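Local coordinates for berberine bridge enzyme-like 28 (Arabidopsis thaliana, PDB 5D79), which is a secreted FAD-dependent oxidoreductase, a member of the oxygen-dependent FAD-linked family, involved in adaptation to salt stress, at residues Q66-S71 against R358-L363; T254-Q259 against P322-E327; Q382-R387 against D452-F457; R506-K511 against Q524-V529. One frame throughout, in Å; residues are numbered along the deposited sequence.

Contact 1 of 4, residues Q66-S71 against R358-L363; sequences QNPRFS and RERTSL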
# COMPACT_ATOMS: atom_id res chain seq x y z
N GLN A 66 -0.20 -11.56 -5.30
CA GLN A 66 -1.09 -10.58 -5.89
C GLN A 66 -0.38 -9.71 -6.93
O GLN A 66 -0.88 -8.66 -7.34
CB GLN A 66 -1.71 -9.72 -4.79
CG GLN A 66 -2.59 -10.51 -3.82
CD GLN A 66 -3.91 -11.00 -4.42
OE1 GLN A 66 -4.11 -10.98 -5.64
NE2 GLN A 66 -4.82 -11.45 -3.56
N ASN A 67 0.79 -10.18 -7.35
CA ASN A 67 1.42 -9.76 -8.59
C ASN A 67 1.96 -11.02 -9.30
O ASN A 67 3.10 -11.45 -9.06
CB ASN A 67 2.53 -8.73 -8.34
CG ASN A 67 2.84 -7.90 -9.58
OD1 ASN A 67 2.50 -8.28 -10.70
ND2 ASN A 67 3.50 -6.77 -9.37
N PRO A 68 1.11 -11.64 -10.14
CA PRO A 68 1.31 -12.96 -10.77
C PRO A 68 2.64 -13.14 -11.52
O PRO A 68 3.15 -14.27 -11.60
CB PRO A 68 0.13 -13.05 -11.74
CG PRO A 68 -0.93 -12.26 -11.08
CD PRO A 68 -0.22 -11.10 -10.44
N ARG A 69 3.20 -12.04 -12.03
CA ARG A 69 4.46 -12.09 -12.75
C ARG A 69 5.57 -12.63 -11.87
O ARG A 69 6.61 -13.09 -12.36
CB ARG A 69 4.82 -10.70 -13.29
CG ARG A 69 5.05 -9.67 -12.21
CD ARG A 69 5.29 -8.27 -12.79
NE ARG A 69 6.67 -8.04 -13.25
CZ ARG A 69 7.38 -6.95 -12.99
NH1 ARG A 69 8.62 -6.83 -13.46
NH2 ARG A 69 6.86 -5.97 -12.26
N PHE A 70 5.35 -12.59 -10.56
CA PHE A 70 6.32 -13.11 -9.61
C PHE A 70 5.92 -14.48 -9.09
O PHE A 70 6.39 -14.93 -8.05
CB PHE A 70 6.50 -12.14 -8.44
CG PHE A 70 7.11 -10.84 -8.84
CD1 PHE A 70 8.41 -10.80 -9.34
CD2 PHE A 70 6.41 -9.66 -8.73
CE1 PHE A 70 8.99 -9.60 -9.71
CE2 PHE A 70 6.98 -8.45 -9.09
CZ PHE A 70 8.27 -8.42 -9.58
N SER A 71 5.04 -15.13 -9.83
CA SER A 71 4.67 -16.50 -9.51
C SER A 71 5.24 -17.46 -10.55
O SER A 71 4.83 -18.61 -10.62
CB SER A 71 3.16 -16.65 -9.44
OG SER A 71 2.60 -16.42 -10.71
N ARG A 358 -10.87 -13.14 -0.68
CA ARG A 358 -9.43 -13.01 -0.79
C ARG A 358 -8.98 -13.78 -2.00
O ARG A 358 -8.16 -14.69 -1.89
CB ARG A 358 -8.72 -13.53 0.47
CG ARG A 358 -8.80 -12.61 1.68
CD ARG A 358 -8.25 -13.30 2.91
NE ARG A 358 -6.79 -13.38 2.96
CZ ARG A 358 -6.07 -13.11 4.05
NH1 ARG A 358 -4.75 -13.21 4.03
NH2 ARG A 358 -6.69 -12.73 5.17
N GLU A 359 -9.52 -13.46 -3.17
CA GLU A 359 -9.18 -14.23 -4.34
C GLU A 359 -7.94 -13.67 -5.03
O GLU A 359 -7.61 -12.48 -4.88
CB GLU A 359 -10.37 -14.30 -5.31
CG GLU A 359 -11.51 -15.21 -4.81
CD GLU A 359 -11.03 -16.61 -4.40
OE1 GLU A 359 -10.49 -17.35 -5.25
OE2 GLU A 359 -11.21 -16.97 -3.21
N ARG A 360 -7.23 -14.55 -5.74
CA ARG A 360 -5.99 -14.19 -6.42
C ARG A 360 -6.29 -13.26 -7.59
O ARG A 360 -7.27 -13.47 -8.31
CB ARG A 360 -5.27 -15.46 -6.90
CG ARG A 360 -3.77 -15.30 -7.11
CD ARG A 360 -3.13 -16.63 -7.47
NE ARG A 360 -1.71 -16.52 -7.82
CZ ARG A 360 -1.24 -16.12 -9.00
NH1 ARG A 360 -2.08 -15.74 -9.96
NH2 ARG A 360 0.06 -16.07 -9.22
N THR A 361 -5.49 -12.23 -7.78
CA THR A 361 -5.63 -11.38 -8.95
C THR A 361 -5.16 -12.11 -10.21
O THR A 361 -4.43 -13.11 -10.14
CB THR A 361 -4.85 -10.08 -8.81
OG1 THR A 361 -5.09 -9.26 -9.97
CG2 THR A 361 -3.37 -10.38 -8.71
N SER A 362 -5.57 -11.60 -11.37
CA SER A 362 -5.17 -12.22 -12.62
C SER A 362 -4.34 -11.24 -13.45
O SER A 362 -3.87 -11.58 -14.53
CB SER A 362 -6.39 -12.70 -13.41
OG SER A 362 -6.96 -11.65 -14.17
N LEU A 363 -4.17 -10.03 -12.92
CA LEU A 363 -3.45 -8.97 -13.61
C LEU A 363 -2.10 -8.68 -12.97
O LEU A 363 -2.03 -8.26 -11.80
CB LEU A 363 -4.28 -7.68 -13.66
CG LEU A 363 -5.66 -7.79 -14.32
CD1 LEU A 363 -6.26 -6.42 -14.53
CD2 LEU A 363 -5.55 -8.55 -15.64
O HOH W 1 -6.83 -9.41 -5.31

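Contact 2 of 4, residues T254-Q259 against P322-E327; sequences TVFKVQ and PELGLE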
# COMPACT_ATOMS: atom_id res chain seq x y z
N THR A 254 -21.59 11.04 0.39
CA THR A 254 -21.89 11.24 -1.02
C THR A 254 -20.69 10.91 -1.89
O THR A 254 -19.62 11.50 -1.72
CB THR A 254 -22.33 12.70 -1.31
OG1 THR A 254 -23.43 13.05 -0.46
CG2 THR A 254 -22.75 12.85 -2.75
N VAL A 255 -20.89 9.98 -2.83
CA VAL A 255 -19.91 9.75 -3.90
C VAL A 255 -20.37 10.40 -5.22
O VAL A 255 -21.55 10.71 -5.39
CB VAL A 255 -19.63 8.25 -4.14
CG1 VAL A 255 -19.10 7.59 -2.87
CG2 VAL A 255 -20.89 7.53 -4.68
N PHE A 256 -19.43 10.61 -6.13
CA PHE A 256 -19.72 11.19 -7.45
C PHE A 256 -18.73 10.75 -8.52
O PHE A 256 -17.57 10.43 -8.24
CB PHE A 256 -19.76 12.73 -7.37
CG PHE A 256 -18.42 13.36 -7.02
CD1 PHE A 256 -18.07 13.58 -5.69
CD2 PHE A 256 -17.54 13.78 -8.02
CE1 PHE A 256 -16.87 14.17 -5.38
CE2 PHE A 256 -16.34 14.38 -7.71
CZ PHE A 256 -16.00 14.57 -6.39
N LYS A 257 -19.19 10.75 -9.76
CA LYS A 257 -18.33 10.37 -10.87
C LYS A 257 -18.66 11.29 -12.03
O LYS A 257 -19.83 11.55 -12.32
CB LYS A 257 -18.55 8.90 -11.25
CG LYS A 257 -17.66 8.40 -12.38
CD LYS A 257 -17.80 6.88 -12.56
CE LYS A 257 -17.33 6.14 -11.31
NZ LYS A 257 -17.51 4.64 -11.35
N VAL A 258 -17.62 11.82 -12.65
CA VAL A 258 -17.77 12.59 -13.87
C VAL A 258 -16.76 12.09 -14.89
O VAL A 258 -15.58 11.93 -14.58
CB VAL A 258 -17.59 14.10 -13.64
CG1 VAL A 258 -17.45 14.83 -14.96
CG2 VAL A 258 -18.76 14.65 -12.83
N GLN A 259 -17.23 11.81 -16.10
CA GLN A 259 -16.38 11.30 -17.16
C GLN A 259 -16.16 12.36 -18.23
O GLN A 259 -17.09 13.06 -18.63
CB GLN A 259 -17.00 10.04 -17.76
CG GLN A 259 -16.09 9.29 -18.71
CD GLN A 259 -16.83 8.76 -19.91
OE1 GLN A 259 -17.88 9.28 -20.30
NE2 GLN A 259 -16.28 7.71 -20.52
N PRO A 322 -16.22 24.68 -10.45
CA PRO A 322 -17.38 24.63 -11.33
C PRO A 322 -17.04 24.13 -12.73
O PRO A 322 -17.94 23.85 -13.50
CB PRO A 322 -17.85 26.09 -11.37
CG PRO A 322 -16.64 26.88 -11.15
CD PRO A 322 -15.78 26.07 -10.21
N GLU A 323 -15.76 24.02 -13.03
CA GLU A 323 -15.32 23.54 -14.34
C GLU A 323 -15.62 22.05 -14.53
O GLU A 323 -15.72 21.58 -15.66
CB GLU A 323 -13.83 23.81 -14.54
CG GLU A 323 -13.45 25.29 -14.64
CD GLU A 323 -13.39 25.98 -13.29
OE1 GLU A 323 -13.22 25.26 -12.28
OE2 GLU A 323 -13.53 27.22 -13.24
N LEU A 324 -15.75 21.32 -13.43
CA LEU A 324 -16.06 19.90 -13.50
C LEU A 324 -17.47 19.66 -14.04
O LEU A 324 -17.73 18.66 -14.71
CB LEU A 324 -15.90 19.24 -12.13
CG LEU A 324 -15.80 17.72 -12.28
CD1 LEU A 324 -14.66 17.36 -13.23
CD2 LEU A 324 -15.63 16.99 -10.95
N GLY A 325 -18.39 20.58 -13.74
CA GLY A 325 -19.74 20.50 -14.24
C GLY A 325 -20.56 19.44 -13.54
O GLY A 325 -21.48 18.87 -14.14
N LEU A 326 -20.22 19.16 -12.28
CA LEU A 326 -20.94 18.18 -11.47
C LEU A 326 -22.39 18.58 -11.23
O LEU A 326 -22.67 19.71 -10.83
CB LEU A 326 -20.26 17.96 -10.13
CG LEU A 326 -20.93 16.90 -9.27
CD1 LEU A 326 -20.78 15.57 -9.97
CD2 LEU A 326 -20.31 16.83 -7.89
N GLU A 327 -23.30 17.64 -11.47
CA GLU A 327 -24.71 17.84 -11.18
C GLU A 327 -25.23 16.67 -10.36
O GLU A 327 -24.53 15.68 -10.21
CB GLU A 327 -25.51 18.02 -12.47
CG GLU A 327 -25.24 19.35 -13.15
CD GLU A 327 -26.06 19.55 -14.40
OE1 GLU A 327 -25.45 19.87 -15.44
OE2 GLU A 327 -27.30 19.41 -14.35

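Contact 3 of 4, residues Q382-R387 against D452-F457; sequences QEIWRR and DSVYEF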
# COMPACT_ATOMS: atom_id res chain seq x y z
N GLN A 382 -0.98 17.00 -21.47
CA GLN A 382 -1.31 16.49 -22.79
C GLN A 382 -0.43 15.30 -23.16
O GLN A 382 -0.90 14.35 -23.76
CB GLN A 382 -1.17 17.59 -23.84
CG GLN A 382 -2.06 18.79 -23.55
CD GLN A 382 -1.92 19.88 -24.58
OE1 GLN A 382 -2.89 20.26 -25.23
NE2 GLN A 382 -0.70 20.38 -24.75
N GLU A 383 0.84 15.36 -22.77
CA GLU A 383 1.77 14.30 -23.14
C GLU A 383 1.47 13.00 -22.42
O GLU A 383 1.55 11.92 -23.02
CB GLU A 383 3.21 14.72 -22.85
CG GLU A 383 4.24 13.60 -22.98
CD GLU A 383 4.40 13.05 -24.38
OE1 GLU A 383 3.86 13.63 -25.35
OE2 GLU A 383 5.07 12.02 -24.52
N ILE A 384 1.14 13.07 -21.14
CA ILE A 384 0.90 11.85 -20.40
C ILE A 384 -0.45 11.26 -20.84
O ILE A 384 -0.64 10.05 -20.81
CB ILE A 384 0.97 12.06 -18.86
CG1 ILE A 384 -0.10 13.02 -18.36
CG2 ILE A 384 2.36 12.57 -18.45
CD1 ILE A 384 -0.12 13.13 -16.85
N TRP A 385 -1.36 12.13 -21.29
CA TRP A 385 -2.58 11.68 -21.96
C TRP A 385 -2.23 10.93 -23.25
O TRP A 385 -2.76 9.85 -23.53
CB TRP A 385 -3.50 12.88 -22.27
CG TRP A 385 -4.78 12.50 -22.96
CD1 TRP A 385 -4.93 12.00 -24.23
CD2 TRP A 385 -6.10 12.62 -22.42
NE1 TRP A 385 -6.26 11.80 -24.50
CE2 TRP A 385 -7.00 12.17 -23.41
CE3 TRP A 385 -6.61 13.07 -21.20
CZ2 TRP A 385 -8.37 12.15 -23.21
CZ3 TRP A 385 -7.97 13.06 -21.01
CH2 TRP A 385 -8.84 12.60 -22.01
N ARG A 386 -1.33 11.52 -24.03
CA ARG A 386 -0.89 10.93 -25.28
C ARG A 386 -0.29 9.53 -25.07
O ARG A 386 -0.55 8.63 -25.85
CB ARG A 386 0.13 11.83 -25.97
CG ARG A 386 0.59 11.30 -27.31
CD ARG A 386 1.80 12.04 -27.81
NE ARG A 386 3.02 11.63 -27.11
CZ ARG A 386 3.65 10.49 -27.34
NH1 ARG A 386 3.18 9.63 -28.23
NH2 ARG A 386 4.75 10.19 -26.67
N ARG A 387 0.49 9.36 -24.02
CA ARG A 387 1.17 8.09 -23.83
C ARG A 387 0.18 6.95 -23.47
O ARG A 387 0.46 5.79 -23.72
CB ARG A 387 2.26 8.24 -22.77
CG ARG A 387 3.55 8.91 -23.31
CD ARG A 387 4.36 9.56 -22.20
NE ARG A 387 5.58 10.21 -22.67
CZ ARG A 387 6.77 9.63 -22.64
NH1 ARG A 387 7.84 10.28 -23.08
NH2 ARG A 387 6.89 8.40 -22.18
N ASP A 452 8.42 2.99 -17.31
CA ASP A 452 9.70 3.68 -17.11
C ASP A 452 9.76 5.00 -17.90
O ASP A 452 10.30 6.00 -17.42
CB ASP A 452 10.87 2.75 -17.53
CG ASP A 452 12.25 3.32 -17.15
OD1 ASP A 452 12.65 3.18 -15.97
OD2 ASP A 452 12.93 3.89 -18.03
N SER A 453 9.16 5.00 -19.08
CA SER A 453 9.28 6.12 -20.01
C SER A 453 8.46 7.34 -19.59
O SER A 453 8.92 8.47 -19.71
CB SER A 453 8.87 5.67 -21.42
OG SER A 453 9.11 6.70 -22.37
N VAL A 454 7.25 7.11 -19.08
CA VAL A 454 6.40 8.20 -18.63
C VAL A 454 6.99 8.81 -17.35
O VAL A 454 6.95 10.02 -17.15
CB VAL A 454 4.90 7.75 -18.40
CG1 VAL A 454 4.77 6.65 -17.36
CG2 VAL A 454 4.01 8.93 -18.04
N TYR A 455 7.55 7.95 -16.50
CA TYR A 455 8.20 8.38 -15.27
C TYR A 455 9.40 9.28 -15.58
O TYR A 455 9.56 10.36 -14.99
CB TYR A 455 8.64 7.16 -14.47
CG TYR A 455 9.38 7.42 -13.17
CD1 TYR A 455 10.77 7.54 -13.14
CD2 TYR A 455 8.70 7.47 -11.96
CE1 TYR A 455 11.45 7.73 -11.94
CE2 TYR A 455 9.38 7.67 -10.76
CZ TYR A 455 10.75 7.79 -10.76
OH TYR A 455 11.41 7.98 -9.58
N GLU A 456 10.24 8.82 -16.51
CA GLU A 456 11.36 9.64 -16.95
C GLU A 456 10.85 10.98 -17.50
O GLU A 456 11.43 12.03 -17.22
CB GLU A 456 12.19 8.90 -18.01
CG GLU A 456 12.95 7.69 -17.48
CD GLU A 456 13.82 8.01 -16.29
OE1 GLU A 456 14.66 8.92 -16.39
OE2 GLU A 456 13.67 7.35 -15.24
N PHE A 457 9.76 10.94 -18.26
CA PHE A 457 9.23 12.16 -18.83
C PHE A 457 8.85 13.14 -17.73
O PHE A 457 9.04 14.35 -17.87
CB PHE A 457 8.02 11.91 -19.72
CG PHE A 457 7.30 13.18 -20.07
CD1 PHE A 457 7.86 14.08 -20.97
CD2 PHE A 457 6.10 13.51 -19.46
CE1 PHE A 457 7.23 15.27 -21.28
CE2 PHE A 457 5.46 14.70 -19.76
CZ PHE A 457 6.03 15.59 -20.67

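Contact 4 of 4, residues R506-K511 against Q524-V529; sequences RLVRVK and QSIPLV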
# COMPACT_ATOMS: atom_id res chain seq x y z
N ARG A 506 16.43 8.90 11.47
CA ARG A 506 15.78 8.34 12.66
C ARG A 506 15.48 6.84 12.52
O ARG A 506 15.78 6.06 13.42
CB ARG A 506 14.49 9.09 13.00
CG ARG A 506 13.85 8.56 14.27
CD ARG A 506 12.61 9.32 14.73
NE ARG A 506 12.13 8.76 15.99
CZ ARG A 506 11.00 9.10 16.59
NH1 ARG A 506 10.20 10.00 16.05
NH2 ARG A 506 10.66 8.53 17.74
N LEU A 507 14.90 6.46 11.38
CA LEU A 507 14.60 5.06 11.09
C LEU A 507 15.84 4.18 11.26
O LEU A 507 15.76 3.09 11.83
CB LEU A 507 14.04 4.93 9.67
CG LEU A 507 12.59 5.36 9.47
CD1 LEU A 507 12.32 5.67 8.02
CD2 LEU A 507 11.66 4.28 10.00
N VAL A 508 16.98 4.68 10.78
CA VAL A 508 18.27 3.99 10.89
C VAL A 508 18.72 3.89 12.34
O VAL A 508 19.25 2.85 12.76
CB VAL A 508 19.36 4.70 10.04
CG1 VAL A 508 20.75 4.42 10.57
CG2 VAL A 508 19.26 4.27 8.58
N ARG A 509 18.50 4.95 13.11
CA ARG A 509 18.80 4.91 14.54
C ARG A 509 17.91 3.86 15.22
O ARG A 509 18.40 2.99 15.95
CB ARG A 509 18.61 6.28 15.19
CG ARG A 509 19.50 7.39 14.61
CD ARG A 509 20.96 6.99 14.49
NE ARG A 509 21.84 8.15 14.30
CZ ARG A 509 22.21 8.63 13.11
NH1 ARG A 509 21.79 8.05 11.99
NH2 ARG A 509 23.01 9.69 13.05
N VAL A 510 16.60 3.94 14.97
CA VAL A 510 15.67 2.98 15.55
C VAL A 510 16.06 1.56 15.11
O VAL A 510 16.14 0.65 15.94
CB VAL A 510 14.20 3.29 15.17
CG1 VAL A 510 13.28 2.22 15.73
CG2 VAL A 510 13.79 4.66 15.69
N LYS A 511 16.34 1.40 13.82
CA LYS A 511 16.78 0.12 13.27
C LYS A 511 18.00 -0.44 14.00
O LYS A 511 18.08 -1.64 14.28
CB LYS A 511 17.08 0.26 11.78
CG LYS A 511 17.81 -0.91 11.15
CD LYS A 511 16.97 -2.17 11.07
CE LYS A 511 17.68 -3.23 10.23
NZ LYS A 511 17.04 -4.57 10.21
N GLN A 524 15.73 -3.70 -0.02
CA GLN A 524 15.63 -2.25 0.17
C GLN A 524 15.45 -1.85 1.66
O GLN A 524 15.07 -0.71 1.97
CB GLN A 524 14.46 -1.69 -0.64
CG GLN A 524 14.79 -1.34 -2.08
CD GLN A 524 13.67 -0.56 -2.76
OE1 GLN A 524 12.52 -0.57 -2.31
NE2 GLN A 524 14.00 0.13 -3.85
N SER A 525 15.73 -2.77 2.57
CA SER A 525 15.48 -2.51 3.99
C SER A 525 16.36 -1.38 4.55
O SER A 525 17.40 -1.02 3.97
CB SER A 525 15.68 -3.80 4.81
OG SER A 525 17.00 -4.29 4.68
N ILE A 526 15.90 -0.80 5.66
CA ILE A 526 16.62 0.26 6.35
C ILE A 526 17.93 -0.30 6.88
O ILE A 526 17.92 -1.35 7.54
CB ILE A 526 15.78 0.85 7.51
CG1 ILE A 526 14.45 1.43 6.99
CG2 ILE A 526 16.57 1.88 8.31
CD1 ILE A 526 14.60 2.63 6.07
N PRO A 527 19.07 0.38 6.60
CA PRO A 527 20.37 -0.12 7.04
C PRO A 527 20.73 0.25 8.48
O PRO A 527 20.17 1.18 9.08
CB PRO A 527 21.34 0.57 6.07
CG PRO A 527 20.69 1.89 5.84
CD PRO A 527 19.20 1.60 5.78
N LEU A 528 21.67 -0.49 9.04
CA LEU A 528 22.26 -0.13 10.32
C LEU A 528 23.17 1.09 10.15
O LEU A 528 23.71 1.33 9.07
CB LEU A 528 23.05 -1.29 10.91
CG LEU A 528 22.36 -2.57 11.37
CD1 LEU A 528 23.43 -3.63 11.58
CD2 LEU A 528 21.58 -2.36 12.65
N VAL A 529 23.34 1.83 11.23
CA VAL A 529 24.18 3.01 11.26
C VAL A 529 25.68 2.68 11.12
O VAL A 529 26.11 1.55 11.37
CB VAL A 529 23.93 3.81 12.56
CG1 VAL A 529 24.79 3.27 13.69
CG2 VAL A 529 24.14 5.30 12.36

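Contact 1 of 4, residues Q66-S71 against R358-L363
At the edge of the Arg360 guanidinium, near its plane, sits Ser71, with OG 3.0 Å from Arg360 NH2. Pro68 comes in obliquely to the same group, its CA 3.7 Å from NH2. The Gln66 amide spends both its ends on the backbone of 359-361: OE1 accepts from Thr361 N (2.8 Å), which is tilted from the carbonyl plane, and NE2 donates almost straight to Glu359 O (3.3 Å, 173° at the hydrogen). Glu359 O lies in the amide plane, although NE2 itself comes in above the Glu359 carbonyl plane. A bend at chi2 (-71°) turns the amide onto this strip, and the two bonds fix its rotation. A water bridges Glu359 O and, weakly, OE1. The proline ring also reaches Thr361, Pro68 CD lying 3.7 Å from CG2. Outside the pair, Arg360 NE bonds to Asp62 O and NH1 pairs with Glu435.

Gln66 also touches His111, the covalent FAD attachment site, which carries no flavin link here, and lies about 5 Å from the bound FAD at nearest atoms. The loop between helix 58-63 and strand 80-82 meets the lead-in to strand 363-372, where Ser362 makes a backbone bond to Glu435, just past strand 425-434.

Contact 2 of 4, residues T254-Q259 against P322-E327
Val258, Leu326 and Leu324 carry this contact, an almost wholly apolar one. Val258 points from its strand toward the loop and divides its two methyls between the leucines. CG2 goes to Leu326, 3.6 Å from CD1, the closest approach here. CG1 goes to Leu324, where it lies 3.8 Å from the carbonyl O and 4.1 Å from CD1, and the two side chains run alongside one another, pointing opposite ways.

Leu326 does not start out facing the strand. With CG anti to the backbone N (chi1 -177°), its chain swings round until the methyl fork comes down on Phe256: CD1 is 4.0 Å from Phe256 CB, while CD2 sits over one face of the ring, 4.0 Å from Phe256 CG. CD1 therefore fits between Val258 and Phe256, two neighbours on the same side of the strand. Leu324 reaches the far part of the same ring, its CD2 being 4.2 Å from Phe256 CE2. Between the two leucines the chain turns at Gly325, which has a positive phi (74°), a turn after which Leu326 can again reach the strand that Leu324 meets.

Met317 of helix 310-320 touches both leucines, and Ile269 of helix 263-276 touches Leu324, closing the cluster from the helix side. Strand 253-260 lies between strands 298-306 and 331-334 of the seven-stranded antiparallel sheet. Those two flanking strands run parallel to each other, joined through helix 310-320 and the loop 322-327 in a split beta-alpha-beta unit, so this loop packs on the strand that the crossover spans.

Contact 3 of 4, residues Q382-R387 against D452-F457
Arg387 spans the groove to Ser453 and Phe457. From CB the chain leaves with CG anti to the carbonyl carbon (chi1 -78°) and then runs extended to NE. On the way CD passes 4.2 Å from Val454 CG2. NE turns back to its own helix and donates to Glu383 OE2 at 2.6 Å, the hydrogen bond of a salt bridge. Beyond CZ the two terminal nitrogens divide. NH1 lies 3.7 Å from Phe457 CB, which sits over one face of the guanidinium. NH2 reaches the other helix and donates to Ser453 OG (2.8 Å, 161° at the hydrogen), an acceptor held near the guanidinium plane.

Glu383 is itself well tethered. Arg386 grips it side-on, NE to OE1 and NH2 to OE2, so OE2 takes one arginine on its syn side and Arg387 on its anti side. Two positive partners would probably help keep this carboxylate ionised. Its aliphatic part does different work: CG lies over the face of the Phe457 ring, 3.6 Å from the centroid, a CH-pi contact. Deeper in, Ile384 CG2 meets Val454 CG2 at 4.0 Å and also touches the Phe457 ring obliquely.

The two helices are antiparallel (175°), their local axes 10.9 Å apart. Ile384 and Val454 both rest on Ile398 of strand 396-402, so the interface is apolar next to the sheet, with the Glu383-Arg386-Arg387 salt-bridge network farther from it. Helices side by side on a large antiparallel sheet are characteristic of the substrate-binding domain of the berberine bridge enzyme family.

Contact 4 of 4, residues R506-K511 against Q524-V529
Lys511 NZ is gripped by three oxygens, the carboxylates of Asp515 and Asp518 and the carbonyl of Phe520, and its aliphatic chain gets there by running along Ile526. With CG anti to the backbone N (chi1 168°) and a bend at chi2, the methylenes pass the Ile526 carbonyl, CE coming to 3.3 Å from its O. Nearer the backbone, Lys511 CB lies 3.9 Å from Ile526 CG2.

The Ile526 CG2 methyl settles among Leu507, Val508 and Lys511, 3.6 Å from Val508 CG2. Val508 sits at the centre. Its CG2 further touches the ring of Pro527. Pro527 O is a buried carbonyl with no hydrogen-bond partner in the model, with both Val508 methyls packed against it (CG2 3.3 Å, CG1 3.6 Å). CG1 faces onward to Val529, 3.8 Å from its CB.

Here the C-terminal tail of the berberine-like region passes across helix 504-514, roughly at right angles to it. From Ser525 to Val529 it is extended in a polyproline II conformation; Ile526 and Val529 point toward the helix, while Pro527 lends mainly its carbonyl and ring edge atoms to Val508. Phe500 of helix 488-500 touches both Leu507 and Ile526, and Leu507 also packs on Trp226 and Ala227 of helix 222-227.

Toward the end of the tail, Val529 CG2 lies over one face of the Arg509 guanidinium, 3.6 Å from NH1, which forms a salt bridge with Glu505. Leu528 folds its end back to the helix, CD2 3.9 Å from Lys511 O.

Contact 2 is nested within the loop of chain closed by contact 1; contacts 3 and 4 follow in turn. None touches another. Three of them adjoin the seven-stranded antiparallel sheet: contact 2 packs on strand 253-260 near one edge, contact 3 pairs helices 378-388 and 441-458 over inner strands, and contact 1 leads into edge strand 363-372. Contacts 2 and 3 have centres about 26 Å apart. Contact 4 lies on the other side of the chain's centre from contact 2, centre to centre about 44 Å, where helix 504-514 packs on helix 222-227. Contact 1 is the one beside the flavin, tying the sheet's edge to the cofactor site.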